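Local structure of BauA (Acinetobacter baumannii, 6HCP) at residues Ala463-Leu471 with Tyr481-Thr489; Pro144-Pro152 with Leu440-Lys448. The protein probably imports ferric preacinetobactin, an iron-loaded siderophore, across the outer membrane as a TonB-dependent transporter. One frame throughout, in Å; residues are numbered along the deposited sequence.

Contact 1 of 2, residues Ala463-Leu471 with Tyr481-Thr489; sequences ATTPGVALL and YANYIEGLT. With C8E ((hydroxyethyloxy)tri(ethyloxy)octane), chain B; C8E ((hydroxyethyloxy)tri(ethyloxy)octane), chain C.
T465 and E486 run antiparallel alongside each other, and the hydroxyl OG1 of T465 donates to OE1 of E486 at 2.7 Å, reaching it on the anti side and 32° out of the carboxylate plane. The threonine can do this because OG1 stands anti to its own backbone N (chi1 -172°), turned across to the partner strand. The other carboxylate oxygen, OE2, takes the phenol OH of Y484 at 2.6 Å with its anti lone pair, at the edge of the ring and in its plane. Two hydroxyls thus fix the rotation of the carboxylate, while the side chains of K509 and K511 pack against E486 and would probably favour its negative charge.

The ladder opens at P466, which has no N-H. A water bridges E486 N to P466 O and also donates to T465 OG1, while E486 O is taken by A146 N of the plug. Beyond this break V468 and Y484, then L470 and A482, are hydrogen-bonded pairs, all four N–O distances at 2.9 Å.

V468 crosses Y484 at about a right angle, CG1 against CB at 3.9 Å. One detergent tail lies over a face of the Y484 ring, its C2 3.9 Å from CE2; a second passes A482 and L470. A469, N483, L471 and Y481 point to the other side, where small A469 meets N483 CB. Y481 OH bonds to E514; N483 OD1 takes Q512, and its ND2 gives to E514 and P61 O. Detergent along one face and polar anchoring on the other mark this as a transmembrane beta hairpin of a TonB-dependent receptor barrel.

Contact 2 of 2, residues Pro144-Pro152 with Leu440-Lys448; sequences PSALLNGMP and LGLRHQTVK. With C8E ((hydroxyethyloxy)tri(ethyloxy)octane), chain C.
R443 reaches from strand 436-451 to the short helix 146-149 and grips one backbone oxygen with two nitrogens: NE lies 3.0 Å and NH2 2.9 Å from L147 O. The oxygen sits in the guanidinium plane, yet the two N-H groups meet it differently. NH2 approaches nearly in line with the C=O, whereas NE stands 55° above the carbonyl plane. A further bond from NE, to A146 O, is weak. Long, bent at chi3 (-56°) and with several N-H groups to give, arginine suits the backbone carbonyls of a short helix, L147 O having no helical N-H partner within 144-152. NH1 turns to S422 and N368 instead.

Q445 makes a lighter polar link. Its chain bends at chi2 (79°), and OE1 receives a weak bond from M151 N at 3.1 Å, while a water joins NE2 to M151 O. An amide serves well here, offering an acceptor to the N-H and a donor toward the water. G150 follows the helix and leaves it with positive phi; its CA is 3.5 Å from R443 CD and equally close to Q445 OE1.

The apolar contacts lie at the two ends. G441, lacking a side chain, lets L147 CD1 come down on its backbone, 3.4 Å from L442 N. M151, extended until its bend at chi3, crosses V447 at about a right angle, CE 3.6 Å from CB.

The plug helix 146-149 therefore docks on the inner wall of the barrel: A146 and L148 also lean on strands 461-473 and 478-489, Q445 and V447 touch strand 412-431, and F51 makes a cation-pi contact with R443.

Contact 1 and contact 2 lie about 9 Å apart, centre to centre, on neighbouring strands of one barrel wall; A463 O binds Q445 N between them. Both are largely buried, but contact 1 spans the wall's thickness, with detergent along its outer face, whereas contact 2 belongs to the interior, joining plug to barrel. Their chemistry follows suit. Contact 1 relies on a repeating backbone ladder reinforced by hydroxyl-carboxylate bonds, and contact 2 on side chains that reach the carbonyls of a short plug helix and the backbone of the loop after it. The same plug segment ties both together: A146 N bonds to E486 O, and M151 packs on L488.

Contact 1 of 2, residues Ala463-Leu471 with Tyr481-Thr489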
loop_
_atom_site.group_PDB
_atom_site.type_symbol
_atom_site.label_atom_id
_atom_site.label_comp_id
_atom_site.label_asym_id
_atom_site.label_seq_id
_atom_site.Cartn_x
_atom_site.Cartn_y
_atom_site.Cartn_z
ATOM N N ALA A 463 -14.816 -11.211 -52.616
ATOM C CA ALA A 463 -15.442 -12.369 -52.053
ATOM C C ALA A 463 -16.900 -12.049 -51.724
ATOM O O ALA A 463 -17.252 -10.891 -51.493
ATOM C CB ALA A 463 -14.698 -12.813 -50.822
ATOM N N THR A 464 -17.684 -13.113 -51.571
ATOM C CA THR A 464 -19.088 -13.011 -51.197
ATOM C C THR A 464 -19.299 -13.781 -49.899
ATOM O O THR A 464 -18.857 -14.923 -49.792
ATOM C CB THR A 464 -20.009 -13.571 -52.295
ATOM O OG1 THR A 464 -19.675 -12.928 -53.522
ATOM C CG2 THR A 464 -21.468 -13.333 -51.995
ATOM N N THR A 465 -19.903 -13.097 -48.906
ATOM C CA THR A 465 -20.017 -13.595 -47.566
ATOM C C THR A 465 -21.492 -13.649 -47.167
ATOM O O THR A 465 -22.177 -12.638 -47.146
ATOM C CB THR A 465 -19.157 -12.761 -46.602
ATOM O OG1 THR A 465 -19.182 -13.432 -45.350
ATOM C CG2 THR A 465 -19.595 -11.322 -46.454
ATOM N N PRO A 466 -21.991 -14.810 -46.725
ATOM C CA PRO A 466 -23.361 -14.901 -46.223
ATOM C C PRO A 466 -23.410 -14.771 -44.694
ATOM O O PRO A 466 -22.392 -14.949 -44.027
ATOM C CB PRO A 466 -23.763 -16.315 -46.646
ATOM C CG PRO A 466 -22.468 -17.102 -46.500
ATOM C CD PRO A 466 -21.355 -16.127 -46.844
ATOM N N GLY A 467 -24.618 -14.572 -44.166
ATOM C CA GLY A 467 -24.872 -14.694 -42.742
ATOM C C GLY A 467 -26.305 -15.134 -42.507
ATOM O O GLY A 467 -27.199 -14.835 -43.332
ATOM N N VAL A 468 -26.504 -15.924 -41.453
ATOM C CA VAL A 468 -27.836 -16.315 -41.049
ATOM C C VAL A 468 -27.885 -16.355 -39.520
ATOM O O VAL A 468 -26.922 -16.732 -38.860
ATOM C CB VAL A 468 -28.235 -17.662 -41.668
ATOM C CG1 VAL A 468 -27.232 -18.750 -41.347
ATOM C CG2 VAL A 468 -29.627 -18.097 -41.233
ATOM N N ALA A 469 -28.985 -15.868 -38.961
ATOM C CA ALA A 469 -29.163 -15.882 -37.527
ATOM C C ALA A 469 -30.635 -16.173 -37.208
ATOM O O ALA A 469 -31.536 -15.736 -37.921
ATOM C CB ALA A 469 -28.742 -14.556 -36.955
ATOM N N LEU A 470 -30.853 -16.912 -36.126
ATOM C CA LEU A 470 -32.189 -17.271 -35.686
ATOM C C LEU A 470 -32.312 -16.926 -34.208
ATOM O O LEU A 470 -31.450 -17.305 -33.402
ATOM C CB LEU A 470 -32.397 -18.769 -35.923
ATOM C CG LEU A 470 -33.730 -19.336 -35.449
ATOM C CD1 LEU A 470 -34.881 -18.634 -36.157
ATOM C CD2 LEU A 470 -33.769 -20.839 -35.678
ATOM N N LEU A 471 -33.387 -16.211 -33.871
ATOM C CA LEU A 471 -33.683 -15.898 -32.498
ATOM C C LEU A 471 -35.119 -16.329 -32.154
ATOM O O LEU A 471 -36.039 -16.038 -32.900
ATOM C CB LEU A 471 -33.506 -14.401 -32.283
ATOM C CG LEU A 471 -33.692 -13.996 -30.824
ATOM C CD1 LEU A 471 -32.590 -13.079 -30.360
ATOM C CD2 LEU A 471 -35.069 -13.388 -30.605
ATOM N N TYR A 481 -30.740 -18.266 -29.267
ATOM C CA TYR A 481 -30.298 -17.796 -30.582
ATOM C C TYR A 481 -29.167 -18.660 -31.127
ATOM O O TYR A 481 -28.442 -19.322 -30.404
ATOM C CB TYR A 481 -29.928 -16.308 -30.535
ATOM C CG TYR A 481 -28.627 -15.984 -29.846
ATOM C CD1 TYR A 481 -27.438 -15.957 -30.554
ATOM C CD2 TYR A 481 -28.577 -15.725 -28.488
ATOM C CE1 TYR A 481 -26.234 -15.697 -29.921
ATOM C CE2 TYR A 481 -27.377 -15.464 -27.841
ATOM C CZ TYR A 481 -26.204 -15.405 -28.573
ATOM O OH TYR A 481 -25.000 -15.210 -27.958
ATOM N N ALA A 482 -28.993 -18.554 -32.443
ATOM C CA ALA A 482 -27.879 -19.183 -33.138
ATOM C C ALA A 482 -27.496 -18.307 -34.327
ATOM O O ALA A 482 -28.332 -17.550 -34.857
ATOM C CB ALA A 482 -28.270 -20.563 -33.578
ATOM N N ASN A 483 -26.220 -18.375 -34.726
ATOM C CA ASN A 483 -25.828 -17.659 -35.923
ATOM C C ASN A 483 -24.710 -18.422 -36.641
ATOM O O ASN A 483 -24.003 -19.242 -36.072
ATOM C CB ASN A 483 -25.475 -16.194 -35.642
ATOM C CG ASN A 483 -24.194 -16.008 -34.853
ATOM O OD1 ASN A 483 -23.138 -16.494 -35.271
ATOM N ND2 ASN A 483 -24.289 -15.344 -33.707
ATOM N N TYR A 484 -24.622 -18.142 -37.933
ATOM C CA TYR A 484 -23.443 -18.407 -38.733
ATOM C C TYR A 484 -23.104 -17.106 -39.432
ATOM O O TYR A 484 -23.978 -16.486 -40.048
ATOM C CB TYR A 484 -23.684 -19.494 -39.785
ATOM C CG TYR A 484 -22.540 -19.645 -40.764
ATOM C CD1 TYR A 484 -21.488 -20.501 -40.488
ATOM C CD2 TYR A 484 -22.430 -18.820 -41.871
ATOM C CE1 TYR A 484 -20.401 -20.604 -41.339
ATOM C CE2 TYR A 484 -21.311 -18.856 -42.692
ATOM C CZ TYR A 484 -20.308 -19.776 -42.446
ATOM O OH TYR A 484 -19.203 -19.830 -43.253
ATOM N N ILE A 485 -21.853 -16.665 -39.281
ATOM C CA ILE A 485 -21.418 -15.427 -39.900
ATOM C C ILE A 485 -19.897 -15.494 -40.096
ATOM O O ILE A 485 -19.202 -16.284 -39.462
ATOM C CB ILE A 485 -21.882 -14.230 -39.050
ATOM C CG1 ILE A 485 -21.734 -12.894 -39.770
ATOM C CG2 ILE A 485 -21.190 -14.222 -37.695
ATOM C CD1 ILE A 485 -22.525 -11.762 -39.132
ATOM N N GLU A 486 -19.397 -14.682 -41.011
ATOM C CA GLU A 486 -18.001 -14.729 -41.393
ATOM C C GLU A 486 -17.339 -13.392 -41.065
ATOM O O GLU A 486 -17.999 -12.401 -40.852
ATOM C CB GLU A 486 -17.879 -15.066 -42.881
ATOM C CG GLU A 486 -18.558 -16.375 -43.244
ATOM C CD GLU A 486 -18.451 -16.783 -44.712
ATOM O OE1 GLU A 486 -18.150 -15.916 -45.555
ATOM O OE2 GLU A 486 -18.632 -18.001 -44.989
ATOM N N GLY A 487 -16.006 -13.415 -41.057
ATOM C CA GLY A 487 -15.186 -12.235 -41.102
ATOM C C GLY A 487 -14.212 -12.316 -42.260
ATOM O O GLY A 487 -13.848 -13.422 -42.711
ATOM N N LEU A 488 -13.854 -11.149 -42.797
ATOM C CA LEU A 488 -12.991 -11.103 -43.968
ATOM C C LEU A 488 -11.677 -10.404 -43.618
ATOM O O LEU A 488 -11.644 -9.408 -42.898
ATOM C CB LEU A 488 -13.712 -10.382 -45.107
ATOM C CG LEU A 488 -14.941 -11.097 -45.683
ATOM C CD1 LEU A 488 -15.557 -10.264 -46.804
ATOM C CD2 LEU A 488 -14.593 -12.481 -46.175
ATOM N N THR A 489 -10.606 -10.894 -44.242
ATOM C CA THR A 489 -9.286 -10.306 -44.143
ATOM C C THR A 489 -8.684 -10.310 -45.548
ATOM O O THR A 489 -8.745 -11.335 -46.238
ATOM C CB THR A 489 -8.396 -11.098 -43.173
ATOM O OG1 THR A 489 -9.067 -11.325 -41.923
ATOM C CG2 THR A 489 -7.063 -10.413 -42.954
HETATM C C1 C8E B . -15.197 -25.726 -25.039
HETATM C C2 C8E B . -15.948 -24.951 -26.104
HETATM C C3 C8E B . -17.233 -25.641 -26.559
HETATM C C4 C8E B . -17.717 -25.146 -27.918
HETATM C C5 C8E B . -17.923 -26.319 -28.868
HETATM C C6 C8E B . -18.443 -25.848 -30.218
HETATM C C7 C8E B . -19.564 -24.817 -30.072
HETATM C C8 C8E B . -20.309 -24.632 -31.389
HETATM O O9 C8E B . -21.516 -23.920 -31.143
HETATM C C10 C8E B . -22.205 -23.594 -32.358
HETATM C C11 C8E B . -23.379 -24.550 -32.619
HETATM O O12 C8E B . -24.134 -24.143 -33.776
HETATM C C13 C8E B . -25.481 -24.629 -33.805
HETATM C C14 C8E B . -26.308 -23.764 -34.748
HETATM O O15 C8E B . -25.470 -22.909 -35.541
HETATM C C16 C8E B . -25.558 -23.193 -36.944
HETATM C C17 C8E B . -25.924 -21.953 -37.753
HETATM O O18 C8E B . -27.253 -21.497 -37.456
HETATM C C19 C8E B . -28.227 -21.978 -38.386
HETATM C C20 C8E B . -29.520 -21.200 -38.213
HETATM O O21 C8E B . -29.153 -19.984 -37.561
HETATM C C1 C8E C . -21.984 -22.600 -45.335
HETATM C C2 C8E C . -23.049 -21.855 -44.561
HETATM C C3 C8E C . -23.727 -20.845 -45.474
HETATM C C4 C8E C . -24.820 -20.051 -44.761
HETATM C C5 C8E C . -26.006 -19.851 -45.692
HETATM C C6 C8E C . -26.664 -18.498 -45.573
HETATM C C7 C8E C . -26.981 -17.972 -46.947
HETATM C C8 C8E C . -27.982 -16.868 -46.830
HETATM O O9 C8E C . -28.021 -16.201 -48.075
HETATM C C10 C8E C . -29.323 -15.894 -48.534
HETATM C C11 C8E C . -29.295 -14.691 -49.460
HETATM O O12 C8E C . -30.282 -13.742 -49.028
HETATM C C13 C8E C . -31.227 -13.334 -50.012
HETATM C C14 C8E C . -31.595 -11.875 -49.756
HETATM O O15 C8E C . -31.964 -11.673 -48.391
HETATM O O HOH W 1 -20.758 -12.940 -43.087
#

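Contact 2 of 2, residues Pro144-Pro152 with Leu440-Lys448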
loop_
_atom_site.group_PDB
_atom_site.type_symbol
_atom_site.label_atom_id
_atom_site.label_comp_id
_atom_site.label_asym_id
_atom_site.label_seq_id
_atom_site.Cartn_x
_atom_site.Cartn_y
_atom_site.Cartn_z
ATOM N N PRO A 144 -16.900 -12.259 -35.485
ATOM C CA PRO A 144 -16.844 -11.575 -36.774
ATOM C C PRO A 144 -18.246 -11.157 -37.224
ATOM O O PRO A 144 -19.253 -11.705 -36.720
ATOM C CB PRO A 144 -16.269 -12.637 -37.715
ATOM C CG PRO A 144 -16.626 -13.951 -37.055
ATOM C CD PRO A 144 -16.515 -13.676 -35.573
ATOM N N SER A 145 -18.298 -10.223 -38.177
ATOM C CA SER A 145 -19.556 -9.636 -38.551
ATOM C C SER A 145 -19.543 -9.089 -39.987
ATOM O O SER A 145 -20.109 -8.011 -40.226
ATOM C CB SER A 145 -19.887 -8.536 -37.559
ATOM O OG SER A 145 -18.931 -7.491 -37.648
ATOM N N ALA A 146 -18.894 -9.783 -40.937
ATOM C CA ALA A 146 -18.717 -9.192 -42.307
ATOM C C ALA A 146 -20.076 -8.891 -42.970
ATOM O O ALA A 146 -20.249 -7.860 -43.619
ATOM C CB ALA A 146 -17.867 -10.086 -43.188
ATOM N N LEU A 147 -21.071 -9.751 -42.771
ATOM C CA LEU A 147 -22.395 -9.462 -43.375
ATOM C C LEU A 147 -22.883 -8.092 -42.897
ATOM O O LEU A 147 -23.386 -7.275 -43.677
ATOM C CB LEU A 147 -23.422 -10.552 -43.033
ATOM C CG LEU A 147 -24.862 -10.160 -43.374
ATOM C CD1 LEU A 147 -25.015 -9.909 -44.876
ATOM C CD2 LEU A 147 -25.868 -11.186 -42.882
ATOM N N LEU A 148 -22.746 -7.851 -41.593
ATOM C CA LEU A 148 -23.307 -6.642 -40.949
ATOM C C LEU A 148 -22.465 -5.408 -41.255
ATOM O O LEU A 148 -22.999 -4.312 -41.364
ATOM C CB LEU A 148 -23.360 -6.866 -39.437
ATOM C CG LEU A 148 -24.025 -8.153 -38.971
ATOM C CD1 LEU A 148 -24.014 -8.248 -37.454
ATOM C CD2 LEU A 148 -25.435 -8.254 -39.526
ATOM N N ASN A 149 -21.130 -5.583 -41.304
ATOM C CA ASN A 149 -20.206 -4.466 -41.172
ATOM C C ASN A 149 -19.225 -4.358 -42.346
ATOM O O ASN A 149 -18.494 -3.382 -42.428
ATOM C CB ASN A 149 -19.405 -4.569 -39.869
ATOM C CG ASN A 149 -20.183 -4.052 -38.680
ATOM O OD1 ASN A 149 -20.775 -2.986 -38.765
ATOM N ND2 ASN A 149 -20.262 -4.840 -37.620
ATOM N N GLY A 150 -19.153 -5.383 -43.198
ATOM C CA GLY A 150 -18.116 -5.421 -44.211
ATOM C C GLY A 150 -16.746 -5.683 -43.592
ATOM O O GLY A 150 -16.622 -6.398 -42.603
ATOM N N MET A 151 -15.703 -5.374 -44.349
ATOM C CA MET A 151 -14.371 -5.656 -43.919
ATOM C C MET A 151 -13.746 -4.348 -43.456
ATOM O O MET A 151 -13.445 -3.471 -44.256
ATOM C CB MET A 151 -13.537 -6.254 -45.061
ATOM C CG MET A 151 -12.113 -6.637 -44.667
ATOM S SD MET A 151 -11.298 -7.552 -46.008
ATOM C CE MET A 151 -11.035 -6.222 -47.174
ATOM N N PRO A 152 -13.451 -4.185 -42.152
ATOM C CA PRO A 152 -12.787 -2.959 -41.700
ATOM C C PRO A 152 -11.326 -2.912 -42.124
ATOM O O PRO A 152 -10.750 -3.917 -42.563
ATOM C CB PRO A 152 -12.951 -3.048 -40.176
ATOM C CG PRO A 152 -12.940 -4.538 -39.913
ATOM C CD PRO A 152 -13.718 -5.146 -41.073
ATOM N N LEU A 440 -31.331 -13.298 -42.661
ATOM C CA LEU A 440 -30.568 -13.869 -43.777
ATOM C C LEU A 440 -29.968 -12.694 -44.538
ATOM O O LEU A 440 -30.674 -11.716 -44.824
ATOM C CB LEU A 440 -31.493 -14.602 -44.758
ATOM C CG LEU A 440 -32.267 -15.803 -44.250
ATOM C CD1 LEU A 440 -33.193 -16.300 -45.352
ATOM C CD2 LEU A 440 -31.322 -16.909 -43.809
ATOM N N GLY A 441 -28.747 -12.871 -45.053
ATOM C CA GLY A 441 -28.199 -11.854 -45.901
ATOM C C GLY A 441 -26.924 -12.288 -46.601
ATOM O O GLY A 441 -26.351 -13.340 -46.306
ATOM N N LEU A 442 -26.481 -11.439 -47.528
ATOM C CA LEU A 442 -25.161 -11.607 -48.071
ATOM C C LEU A 442 -24.539 -10.247 -48.354
ATOM O O LEU A 442 -25.234 -9.241 -48.445
ATOM C CB LEU A 442 -25.244 -12.493 -49.317
ATOM C CG LEU A 442 -25.796 -11.851 -50.576
ATOM C CD1 LEU A 442 -24.766 -10.949 -51.231
ATOM C CD2 LEU A 442 -26.228 -12.946 -51.550
ATOM N N ARG A 443 -23.197 -10.249 -48.449
ATOM C CA ARG A 443 -22.441 -9.083 -48.799
ATOM C C ARG A 443 -21.326 -9.477 -49.777
ATOM O O ARG A 443 -20.683 -10.493 -49.625
ATOM C CB ARG A 443 -21.873 -8.412 -47.548
ATOM C CG ARG A 443 -20.999 -7.203 -47.829
ATOM C CD ARG A 443 -20.549 -6.455 -46.568
ATOM N NE ARG A 443 -21.654 -6.016 -45.732
ATOM C CZ ARG A 443 -22.511 -5.051 -46.039
ATOM N NH1 ARG A 443 -22.217 -4.189 -47.008
ATOM N NH2 ARG A 443 -23.652 -4.958 -45.358
ATOM N N HIS A 444 -21.129 -8.630 -50.781
ATOM C CA HIS A 444 -20.074 -8.810 -51.746
ATOM C C HIS A 444 -19.043 -7.720 -51.479
ATOM O O HIS A 444 -19.371 -6.544 -51.445
ATOM C CB HIS A 444 -20.607 -8.739 -53.195
ATOM C CG HIS A 444 -19.561 -9.033 -54.222
ATOM N ND1 HIS A 444 -19.118 -10.319 -54.458
ATOM C CD2 HIS A 444 -18.883 -8.227 -55.075
ATOM C CE1 HIS A 444 -18.146 -10.281 -55.350
ATOM N NE2 HIS A 444 -18.017 -9.029 -55.781
ATOM N N GLN A 445 -17.806 -8.153 -51.246
ATOM C CA GLN A 445 -16.730 -7.301 -50.736
ATOM C C GLN A 445 -15.577 -7.295 -51.750
ATOM O O GLN A 445 -15.150 -8.357 -52.184
ATOM C CB GLN A 445 -16.235 -7.857 -49.401
ATOM C CG GLN A 445 -15.072 -7.072 -48.799
ATOM C CD GLN A 445 -15.558 -5.819 -48.117
ATOM O OE1 GLN A 445 -16.453 -5.851 -47.267
ATOM N NE2 GLN A 445 -14.971 -4.702 -48.486
ATOM N N THR A 446 -15.043 -6.109 -52.032
ATOM C CA THR A 446 -13.862 -5.966 -52.850
ATOM C C THR A 446 -12.760 -5.247 -52.063
ATOM O O THR A 446 -13.041 -4.363 -51.286
ATOM C CB THR A 446 -14.187 -5.242 -54.168
ATOM O OG1 THR A 446 -15.227 -5.982 -54.813
ATOM C CG2 THR A 446 -13.005 -5.186 -55.111
ATOM N N VAL A 447 -11.499 -5.519 -52.417
ATOM C CA VAL A 447 -10.348 -4.861 -51.797
ATOM C C VAL A 447 -9.197 -4.792 -52.804
ATOM O O VAL A 447 -8.952 -5.740 -53.565
ATOM C CB VAL A 447 -9.914 -5.598 -50.522
ATOM C CG1 VAL A 447 -9.546 -7.031 -50.802
ATOM C CG2 VAL A 447 -8.775 -4.889 -49.816
ATOM N N LYS A 448 -8.456 -3.683 -52.742
ATOM C CA LYS A 448 -7.221 -3.537 -53.475
ATOM C C LYS A 448 -6.226 -2.736 -52.630
ATOM O O LYS A 448 -6.557 -1.651 -52.184
ATOM C CB LYS A 448 -7.454 -2.797 -54.796
ATOM C CG LYS A 448 -6.223 -2.715 -55.686
ATOM C CD LYS A 448 -6.483 -2.101 -57.041
ATOM C CE LYS A 448 -5.211 -2.071 -57.862
ATOM N NZ LYS A 448 -5.402 -1.367 -59.146
HETATM C C1 C8E C . -21.984 -22.600 -45.335
HETATM C C2 C8E C . -23.049 -21.855 -44.561
HETATM C C3 C8E C . -23.727 -20.845 -45.474
HETATM C C4 C8E C . -24.820 -20.051 -44.761
HETATM C C5 C8E C . -26.006 -19.851 -45.692
HETATM C C6 C8E C . -26.664 -18.498 -45.573
HETATM C C7 C8E C . -26.981 -17.972 -46.947
HETATM C C8 C8E C . -27.982 -16.868 -46.830
HETATM O O9 C8E C . -28.021 -16.201 -48.075
HETATM C C10 C8E C . -29.323 -15.894 -48.534
HETATM C C11 C8E C . -29.295 -14.691 -49.460
HETATM O O12 C8E C . -30.282 -13.742 -49.028
HETATM C C13 C8E C . -31.227 -13.334 -50.012
HETATM C C14 C8E C . -31.595 -11.875 -49.756
HETATM O O15 C8E C . -31.964 -11.673 -48.391
HETATM O O HOH W 2 -15.699 -2.718 -46.007
#